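Local coordinates for protein peptide amidase (Stenotrophomonas maltophilia, PDB 1M22) that probably hydrolyses amide bonds as a member of the amidase signature family, with the C-terminal amides of peptides as likely substrates, at residues A319-T324 / S390-L395; A39-T44 / A175-V180; L410-A415 / I474-A479. One frame throughout, in Å; residues are numbered along the deposited sequence.

Contact 1 of 3, residues A319-T324 / S390-L395; sequences AEAERT and SDARRL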
loop_
_atom_site.group_PDB
_atom_site.type_symbol
_atom_site.label_atom_id
_atom_site.label_comp_id
_atom_site.label_asym_id
_atom_site.label_seq_id
_atom_site.Cartn_x
_atom_site.Cartn_y
_atom_site.Cartn_z
ATOM N N ALA A 319 0.831 -17.017 -13.086
ATOM C CA ALA A 319 2.003 -17.112 -12.218
ATOM C C ALA A 319 3.359 -17.096 -12.926
ATOM O O ALA A 319 4.223 -16.278 -12.606
ATOM C CB ALA A 319 1.896 -18.352 -11.339
ATOM N N GLU A 320 3.549 -18.002 -13.880
ATOM C CA GLU A 320 4.812 -18.089 -14.607
ATOM C C GLU A 320 5.113 -16.841 -15.432
ATOM O O GLU A 320 6.237 -16.335 -15.422
ATOM C CB GLU A 320 4.802 -19.325 -15.511
ATOM C CG GLU A 320 6.076 -19.530 -16.308
ATOM C CD GLU A 320 6.115 -20.877 -17.004
ATOM O OE1 GLU A 320 5.186 -21.176 -17.785
ATOM O OE2 GLU A 320 7.076 -21.636 -16.768
ATOM N N ALA A 321 4.108 -16.347 -16.147
ATOM C CA ALA A 321 4.277 -15.156 -16.970
ATOM C C ALA A 321 4.618 -13.949 -16.101
ATOM O O ALA A 321 5.448 -13.119 -16.476
ATOM C CB ALA A 321 3.003 -14.885 -17.768
ATOM N N GLU A 322 3.976 -13.855 -14.940
ATOM C CA GLU A 322 4.230 -12.743 -14.033
ATOM C C GLU A 322 5.671 -12.773 -13.531
ATOM O O GLU A 322 6.346 -11.751 -13.500
ATOM C CB GLU A 322 3.265 -12.783 -12.842
ATOM C CG GLU A 322 3.542 -11.692 -11.818
ATOM C CD GLU A 322 2.661 -11.785 -10.591
ATOM O OE1 GLU A 322 2.034 -12.845 -10.374
ATOM O OE2 GLU A 322 2.612 -10.790 -9.834
ATOM N N ARG A 323 6.140 -13.954 -13.142
ATOM C CA ARG A 323 7.505 -14.104 -12.651
ATOM C C ARG A 323 8.466 -13.574 -13.709
ATOM O O ARG A 323 9.387 -12.816 -13.411
ATOM C CB ARG A 323 7.787 -15.584 -12.371
ATOM C CG ARG A 323 9.176 -15.905 -11.837
ATOM C CD ARG A 323 9.293 -17.399 -11.556
ATOM N NE ARG A 323 10.523 -17.758 -10.853
ATOM C CZ ARG A 323 11.742 -17.689 -11.378
ATOM N NH1 ARG A 323 11.912 -17.272 -12.627
ATOM N NH2 ARG A 323 12.795 -18.042 -10.653
ATOM N N THR A 324 8.231 -13.972 -14.953
ATOM C CA THR A 324 9.070 -13.548 -16.061
ATOM C C THR A 324 9.055 -12.039 -16.286
ATOM O O THR A 324 10.110 -11.409 -16.361
ATOM C CB THR A 324 8.639 -14.245 -17.367
ATOM O OG1 THR A 324 8.836 -15.659 -17.238
ATOM C CG2 THR A 324 9.448 -13.728 -18.545
ATOM N N SER A 390 2.186 -9.788 -22.094
ATOM C CA SER A 390 0.875 -9.839 -22.726
ATOM C C SER A 390 -0.028 -10.904 -22.108
ATOM O O SER A 390 -1.191 -10.636 -21.799
ATOM C CB SER A 390 1.027 -10.105 -24.226
ATOM O OG SER A 390 -0.239 -10.175 -24.859
ATOM N N ASP A 391 0.507 -12.109 -21.926
ATOM C CA ASP A 391 -0.271 -13.203 -21.355
ATOM C C ASP A 391 -0.752 -12.925 -19.932
ATOM O O ASP A 391 -1.913 -13.170 -19.607
ATOM C CB ASP A 391 0.535 -14.507 -21.362
ATOM C CG ASP A 391 0.742 -15.059 -22.759
ATOM O OD1 ASP A 391 -0.110 -14.802 -23.634
ATOM O OD2 ASP A 391 1.749 -15.765 -22.976
ATOM N N ALA A 392 0.140 -12.424 -19.087
ATOM C CA ALA A 392 -0.216 -12.135 -17.702
ATOM C C ALA A 392 -1.374 -11.143 -17.621
ATOM O O ALA A 392 -2.358 -11.378 -16.921
ATOM C CB ALA A 392 0.996 -11.590 -16.955
ATOM N N ARG A 393 -1.245 -10.040 -18.349
ATOM C CA ARG A 393 -2.260 -8.993 -18.381
ATOM C C ARG A 393 -3.601 -9.530 -18.889
ATOM O O ARG A 393 -4.659 -9.243 -18.320
ATOM C CB ARG A 393 -1.750 -7.848 -19.269
ATOM C CG ARG A 393 -2.611 -6.600 -19.316
ATOM C CD ARG A 393 -3.158 -6.238 -17.950
ATOM N NE ARG A 393 -2.165 -5.979 -16.911
ATOM C CZ ARG A 393 -1.505 -4.836 -16.764
ATOM N NH1 ARG A 393 -1.716 -3.826 -17.599
ATOM N NH2 ARG A 393 -0.660 -4.691 -15.753
ATOM N N ARG A 394 -3.550 -10.324 -19.953
ATOM C CA ARG A 394 -4.749 -10.907 -20.546
ATOM C C ARG A 394 -5.452 -11.902 -19.624
ATOM O O ARG A 394 -6.667 -11.844 -19.444
ATOM C CB ARG A 394 -4.383 -11.599 -21.862
ATOM C CG ARG A 394 -5.518 -12.379 -22.506
ATOM C CD ARG A 394 -5.103 -12.918 -23.873
ATOM N NE ARG A 394 -3.927 -13.784 -23.797
ATOM C CZ ARG A 394 -3.930 -15.017 -23.301
ATOM N NH1 ARG A 394 -5.052 -15.546 -22.833
ATOM N NH2 ARG A 394 -2.807 -15.723 -23.272
ATOM N N LEU A 395 -4.683 -12.814 -19.040
ATOM C CA LEU A 395 -5.238 -13.833 -18.159
ATOM C C LEU A 395 -5.870 -13.297 -16.881
ATOM O O LEU A 395 -6.902 -13.798 -16.440
ATOM C CB LEU A 395 -4.157 -14.853 -17.790
ATOM C CG LEU A 395 -3.619 -15.723 -18.930
ATOM C CD1 LEU A 395 -2.411 -16.502 -18.447
ATOM C CD2 LEU A 395 -4.708 -16.665 -19.426
#
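Ala-321 and Ala-392 face each other across the crossing of helix 319-340 and helix 383-407. Their CB atoms, each directed at the opposing helix, meet tip to tip at 3.9 Å. The CB of Ala-321 also lies 4.0 Å from the backbone N of Ala-392, and in return the CB of Ala-392 sits over the turn of the other helix, 4.3 Å from the backbone N of Glu-322. With two alanines at the crossing, the segment axes approach to 8.3 Å and run obliquely, 132° between their N-to-C directions. Beside this point the CB of Asp-391 touches the CB of Ala-321 from the more exposed side. Its carboxylate stays with its own helix: Arg-394, one turn further on, brings NH2 to OD1 at 2.9 Å in a salt bridge. Asp-391 OD1 lies close to the guanidinium plane, but NH2 stands 51° out of the carboxylate plane. Arg-394 has a second acid in Glu-399, through NH1. On the buried side Glu-322 sends its carboxylate away from helix 383-407. An extended chain, CG anti to the backbone N (chi1 176°), carries OE2 to a hydrogen bond from Gln-221 and close to Asp-187 OD2; the side chain of Glu-322 lies about 10 Å from that of the nucleophile Ser-189. Helix 436-442 lies against both helices through Val-441, which touches Glu-322 and Ala-392. No hydrogen bond or salt bridge joins the two helices here; the touch is methyl against methyl and backbone. Asp-391 is paired with Arg-394 on its own helix and Glu-322 is bound by Gln-221, so the crossing carries no polar bond of its own.

Contact 2 of 3, residues A39-T44 / A175-V180; sequences AALDRT and ANLASV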
loop_
_atom_site.group_PDB
_atom_site.type_symbol
_atom_site.label_atom_id
_atom_site.label_comp_id
_atom_site.label_asym_id
_atom_site.label_seq_id
_atom_site.Cartn_x
_atom_site.Cartn_y
_atom_site.Cartn_z
ATOM N N ALA A 39 8.499 7.829 19.096
ATOM C CA ALA A 39 9.626 7.611 19.994
ATOM C C ALA A 39 9.296 6.573 21.064
ATOM O O ALA A 39 10.150 5.772 21.446
ATOM C CB ALA A 39 10.029 8.930 20.653
ATOM N N ALA A 40 8.051 6.574 21.530
ATOM C CA ALA A 40 7.621 5.658 22.584
ATOM C C ALA A 40 7.244 4.238 22.163
ATOM O O ALA A 40 7.354 3.307 22.963
ATOM C CB ALA A 40 6.459 6.279 23.353
ATOM N N LEU A 41 6.806 4.058 20.922
ATOM C CA LEU A 41 6.382 2.738 20.461
ATOM C C LEU A 41 7.196 2.146 19.323
ATOM O O LEU A 41 7.289 0.927 19.184
ATOM C CB LEU A 41 4.919 2.789 20.017
ATOM C CG LEU A 41 3.858 3.136 21.058
ATOM C CD1 LEU A 41 2.506 3.284 20.376
ATOM C CD2 LEU A 41 3.813 2.053 22.127
ATOM N N ASP A 42 7.777 3.005 18.497
ATOM C CA ASP A 42 8.535 2.531 17.352
ATOM C C ASP A 42 10.017 2.338 17.623
ATOM O O ASP A 42 10.606 1.333 17.212
ATOM C CB ASP A 42 8.344 3.496 16.185
ATOM C CG ASP A 42 8.468 2.810 14.853
ATOM O OD1 ASP A 42 9.469 3.050 14.147
ATOM O OD2 ASP A 42 7.560 2.018 14.524
ATOM N N ARG A 43 10.616 3.301 18.317
ATOM C CA ARG A 43 12.037 3.249 18.635
ATOM C C ARG A 43 12.300 2.564 19.977
ATOM O O ARG A 43 13.337 1.928 20.161
ATOM C CB ARG A 43 12.615 4.666 18.640
ATOM C CG ARG A 43 14.117 4.731 18.850
ATOM C CD ARG A 43 14.635 6.137 18.597
ATOM N NE ARG A 43 13.937 7.128 19.408
ATOM C CZ ARG A 43 14.160 8.436 19.346
ATOM N NH1 ARG A 43 15.068 8.919 18.508
ATOM N NH2 ARG A 43 13.472 9.263 20.122
ATOM N N THR A 44 11.361 2.700 20.910
ATOM C CA THR A 44 11.492 2.077 22.225
ATOM C C THR A 44 10.235 1.266 22.529
ATOM O O THR A 44 9.423 1.023 21.640
ATOM C CB THR A 44 11.704 3.135 23.337
ATOM O OG1 THR A 44 10.536 3.956 23.457
ATOM C CG2 THR A 44 12.903 4.013 23.010
ATOM N N ALA A 175 -0.985 1.637 14.352
ATOM C CA ALA A 175 -0.510 2.055 15.671
ATOM C C ALA A 175 -0.672 3.548 15.921
ATOM O O ALA A 175 -0.182 4.066 16.918
ATOM C CB ALA A 175 0.956 1.657 15.838
ATOM N N ASN A 176 -1.360 4.235 15.018
ATOM C CA ASN A 176 -1.580 5.671 15.143
ATOM C C ASN A 176 -0.287 6.485 15.272
ATOM O O ASN A 176 -0.190 7.407 16.092
ATOM C CB ASN A 176 -2.525 5.972 16.317
ATOM C CG ASN A 176 -3.966 5.583 16.018
ATOM O OD1 ASN A 176 -4.436 4.518 16.426
ATOM N ND2 ASN A 176 -4.669 6.443 15.296
ATOM N N LEU A 177 0.698 6.147 14.443
ATOM C CA LEU A 177 1.972 6.858 14.422
ATOM C C LEU A 177 1.914 8.022 13.431
ATOM O O LEU A 177 2.845 8.816 13.337
ATOM C CB LEU A 177 3.113 5.916 14.034
ATOM C CG LEU A 177 3.333 4.685 14.913
ATOM C CD1 LEU A 177 4.595 3.973 14.455
ATOM C CD2 LEU A 177 3.459 5.086 16.376
ATOM N N ALA A 178 0.819 8.094 12.679
ATOM C CA ALA A 178 0.590 9.162 11.711
ATOM C C ALA A 178 -0.885 9.123 11.343
ATOM O O ALA A 178 -1.587 8.176 11.687
ATOM C CB ALA A 178 1.446 8.956 10.466
ATOM N N SER A 179 -1.359 10.154 10.654
ATOM C CA SER A 179 -2.758 10.198 10.244
ATOM C C SER A 179 -3.014 9.161 9.159
ATOM O O SER A 179 -3.947 8.365 9.260
ATOM C CB SER A 179 -3.112 11.587 9.714
ATOM O OG SER A 179 -4.382 11.583 9.090
ATOM N N VAL A 180 -2.173 9.185 8.129
ATOM C CA VAL A 180 -2.273 8.269 6.998
ATOM C C VAL A 180 -0.868 7.967 6.485
ATOM O O VAL A 180 0.111 8.566 6.937
ATOM C CB VAL A 180 -3.095 8.895 5.847
ATOM C CG1 VAL A 180 -4.536 9.105 6.285
ATOM C CG2 VAL A 180 -2.475 10.225 5.426
#
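Leu-41 and Asp-42, in the last turn of helix 27-43, pack against Ala-175 and Leu-177, where a Schellman motif with Asn-176 as its positive-phi residue ends helix 167-174. The first segment opens with Ala-39, which starts a wider, pi-type turn. Leu-41 follows and directs CB at the other segment: CD1 stands 4.4 Å from the carbonyl O of Ala-175, an oxygen that accepts a hydrogen bond from Arg-37 one turn earlier in the same helix as Leu-41, and 4.5 Å from CD2 of Leu-177. Asp-42 makes the nearer approach. Its side chain crosses that of Leu-177 at about a right angle, with OD2 3.6 Å from CD1 of the leucine. CG is roughly anti to the backbone N (chi1 -151°), a turn that lets the buried carboxylate take the amides of Ala-50 on OD2 and Val-51 on OD1, just before and at the start of strand 51-54, an outermost strand of the sheet. One methyl of Leu-177 thus rests against a carboxylate whose two oxygens each take a backbone amide. Thr-44, beyond the helix, turns back on it: OG1 donates to the carbonyl O of Ala-39 at 2.7 Å, in the carbonyl plane and on a lone pair.

Contact 3 of 3, residues L410-A415 / I474-A479; sequences LDALVA and IEMAYA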
loop_
_atom_site.group_PDB
_atom_site.type_symbol
_atom_site.label_atom_id
_atom_site.label_comp_id
_atom_site.label_asym_id
_atom_site.label_seq_id
_atom_site.Cartn_x
_atom_site.Cartn_y
_atom_site.Cartn_z
ATOM N N LEU A 410 -21.546 -8.274 -12.566
ATOM C CA LEU A 410 -21.124 -7.829 -11.245
ATOM C C LEU A 410 -20.393 -6.492 -11.257
ATOM O O LEU A 410 -19.803 -6.089 -12.262
ATOM C CB LEU A 410 -20.209 -8.885 -10.623
ATOM C CG LEU A 410 -20.763 -10.311 -10.599
ATOM C CD1 LEU A 410 -19.671 -11.268 -10.161
ATOM C CD2 LEU A 410 -21.964 -10.388 -9.666
ATOM N N ASP A 411 -20.431 -5.820 -10.111
ATOM C CA ASP A 411 -19.764 -4.538 -9.927
ATOM C C ASP A 411 -18.402 -4.735 -9.283
ATOM O O ASP A 411 -17.504 -3.913 -9.447
ATOM C CB ASP A 411 -20.601 -3.629 -9.033
ATOM C CG ASP A 411 -21.897 -3.231 -9.679
ATOM O OD1 ASP A 411 -22.958 -3.761 -9.286
ATOM O OD2 ASP A 411 -21.843 -2.391 -10.597
ATOM N N ALA A 412 -18.260 -5.826 -8.542
ATOM C CA ALA A 412 -17.007 -6.121 -7.869
ATOM C C ALA A 412 -16.943 -7.572 -7.436
ATOM O O ALA A 412 -17.954 -8.283 -7.403
ATOM C CB ALA A 412 -16.841 -5.216 -6.650
ATOM N N LEU A 413 -15.729 -8.002 -7.116
ATOM C CA LEU A 413 -15.475 -9.344 -6.625
ATOM C C LEU A 413 -14.948 -9.138 -5.213
ATOM O O LEU A 413 -14.201 -8.191 -4.961
ATOM C CB LEU A 413 -14.408 -10.036 -7.475
ATOM C CG LEU A 413 -14.721 -10.137 -8.968
ATOM C CD1 LEU A 413 -13.540 -10.739 -9.712
ATOM C CD2 LEU A 413 -15.966 -10.986 -9.167
ATOM N N VAL A 414 -15.351 -9.998 -4.288
ATOM C CA VAL A 414 -14.872 -9.890 -2.916
ATOM C C VAL A 414 -14.399 -11.237 -2.397
ATOM O O VAL A 414 -14.790 -12.292 -2.905
ATOM C CB VAL A 414 -15.954 -9.339 -1.956
ATOM C CG1 VAL A 414 -16.418 -7.974 -2.427
ATOM C CG2 VAL A 414 -17.115 -10.312 -1.855
ATOM N N ALA A 415 -13.548 -11.192 -1.380
ATOM C CA ALA A 415 -13.001 -12.397 -0.780
ATOM C C ALA A 415 -12.163 -11.992 0.413
ATOM O O ALA A 415 -11.851 -10.815 0.589
ATOM C CB ALA A 415 -12.112 -13.119 -1.789
ATOM N N ILE A 474 -14.897 2.410 -3.833
ATOM C CA ILE A 474 -14.913 3.199 -2.611
ATOM C C ILE A 474 -16.328 3.285 -2.039
ATOM O O ILE A 474 -16.517 3.148 -0.829
ATOM C CB ILE A 474 -14.337 4.608 -2.860
ATOM C CG1 ILE A 474 -12.821 4.500 -3.042
ATOM C CG2 ILE A 474 -14.672 5.537 -1.694
ATOM C CD1 ILE A 474 -12.145 5.783 -3.486
ATOM N N GLU A 475 -17.320 3.498 -2.902
ATOM C CA GLU A 475 -18.711 3.572 -2.453
ATOM C C GLU A 475 -19.101 2.283 -1.739
ATOM O O GLU A 475 -19.709 2.307 -0.669
ATOM C CB GLU A 475 -19.682 3.733 -3.627
ATOM C CG GLU A 475 -19.479 4.919 -4.534
ATOM C CD GLU A 475 -20.567 4.998 -5.594
ATOM O OE1 GLU A 475 -20.894 3.946 -6.194
ATOM O OE2 GLU A 475 -21.092 6.105 -5.831
ATOM N N MET A 476 -18.768 1.154 -2.358
ATOM C CA MET A 476 -19.108 -0.145 -1.798
ATOM C C MET A 476 -18.360 -0.453 -0.507
ATOM O O MET A 476 -18.954 -0.920 0.469
ATOM C CB MET A 476 -18.856 -1.229 -2.848
ATOM C CG MET A 476 -19.789 -1.093 -4.050
ATOM S SD MET A 476 -19.551 -2.313 -5.355
ATOM C CE MET A 476 -20.217 -3.696 -4.629
ATOM N N ALA A 477 -17.060 -0.181 -0.501
ATOM C CA ALA A 477 -16.233 -0.426 0.673
ATOM C C ALA A 477 -16.672 0.456 1.840
ATOM O O ALA A 477 -16.725 0.008 2.983
ATOM C CB ALA A 477 -14.768 -0.172 0.337
ATOM N N TYR A 478 -16.987 1.714 1.552
ATOM C CA TYR A 478 -17.429 2.633 2.591
ATOM C C TYR A 478 -18.758 2.167 3.186
ATOM O O TYR A 478 -18.933 2.152 4.403
ATOM C CB TYR A 478 -17.593 4.040 2.017
ATOM C CG TYR A 478 -18.041 5.066 3.030
ATOM C CD1 TYR A 478 -17.160 5.557 3.994
ATOM C CD2 TYR A 478 -19.351 5.546 3.029
ATOM C CE1 TYR A 478 -17.571 6.502 4.932
ATOM C CE2 TYR A 478 -19.772 6.492 3.964
ATOM C CZ TYR A 478 -18.877 6.964 4.910
ATOM O OH TYR A 478 -19.278 7.902 5.836
ATOM N N ALA A 479 -19.696 1.789 2.323
ATOM C CA ALA A 479 -21.003 1.325 2.785
ATOM C C ALA A 479 -20.851 0.103 3.686
ATOM O O ALA A 479 -21.548 -0.031 4.692
ATOM C CB ALA A 479 -21.890 0.997 1.592
#
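The carboxylate of Asp-411 belongs to a side chain that meets Met-476 through its CB, and both of its oxygens bind elsewhere: OD1 accepts a hydrogen bond from the backbone N of Arg-275, and OD2 forms a salt bridge with Lys-472, one turn before Met-476 on helix 470-484. The setting is the large mixed sheet of the amidase fold. Strand 412-416 runs between strands 457-464 and 275-279, and helix 470-484 packs over one face of the sheet while Leu-413, on the other face, touches helix 383-407. Met-476 spans the gap from helix to strand. Its first bonds are stretched out, chi2 being 179°, and the chain then bends at the thioether, chi3 74°, which lays the sulfur and its methyl along the start of the strand. SD stands 4.0 Å from CB of Asp-411, an apolar touch beside the acid. Leu-271 and Lys-274, in the loop leading to strand 275-279, and Ile-276 in it also touch Met-476. Ala-412, whose methyl points at the helix, leaves room for the long side chain, so that SD and CE of Met-476 both lie 4.2 Å from CB of Ala-412.

All three contacts lack a hydrogen bond between their segments, and the acids beside them find partners within their own segment or outside the contact. Contacts 2 and 3 are buried; contact 1 is partly buried, with two of its four touching residues partly exposed. Contact 1 joins helix to helix through methyl groups, contact 2 a helix end to a helix-to-strand turn through leucines and a buried acid, and contact 3 a strand to a covering helix through a thioether. Contacts 1 and 2 lie on opposite sides of the chain's centre, 38 Å between their centres. Helix 383-407 and strand 412-416, consecutive in the chain, link contacts 1 and 3. Contact 1 alone stands near the active-site serines.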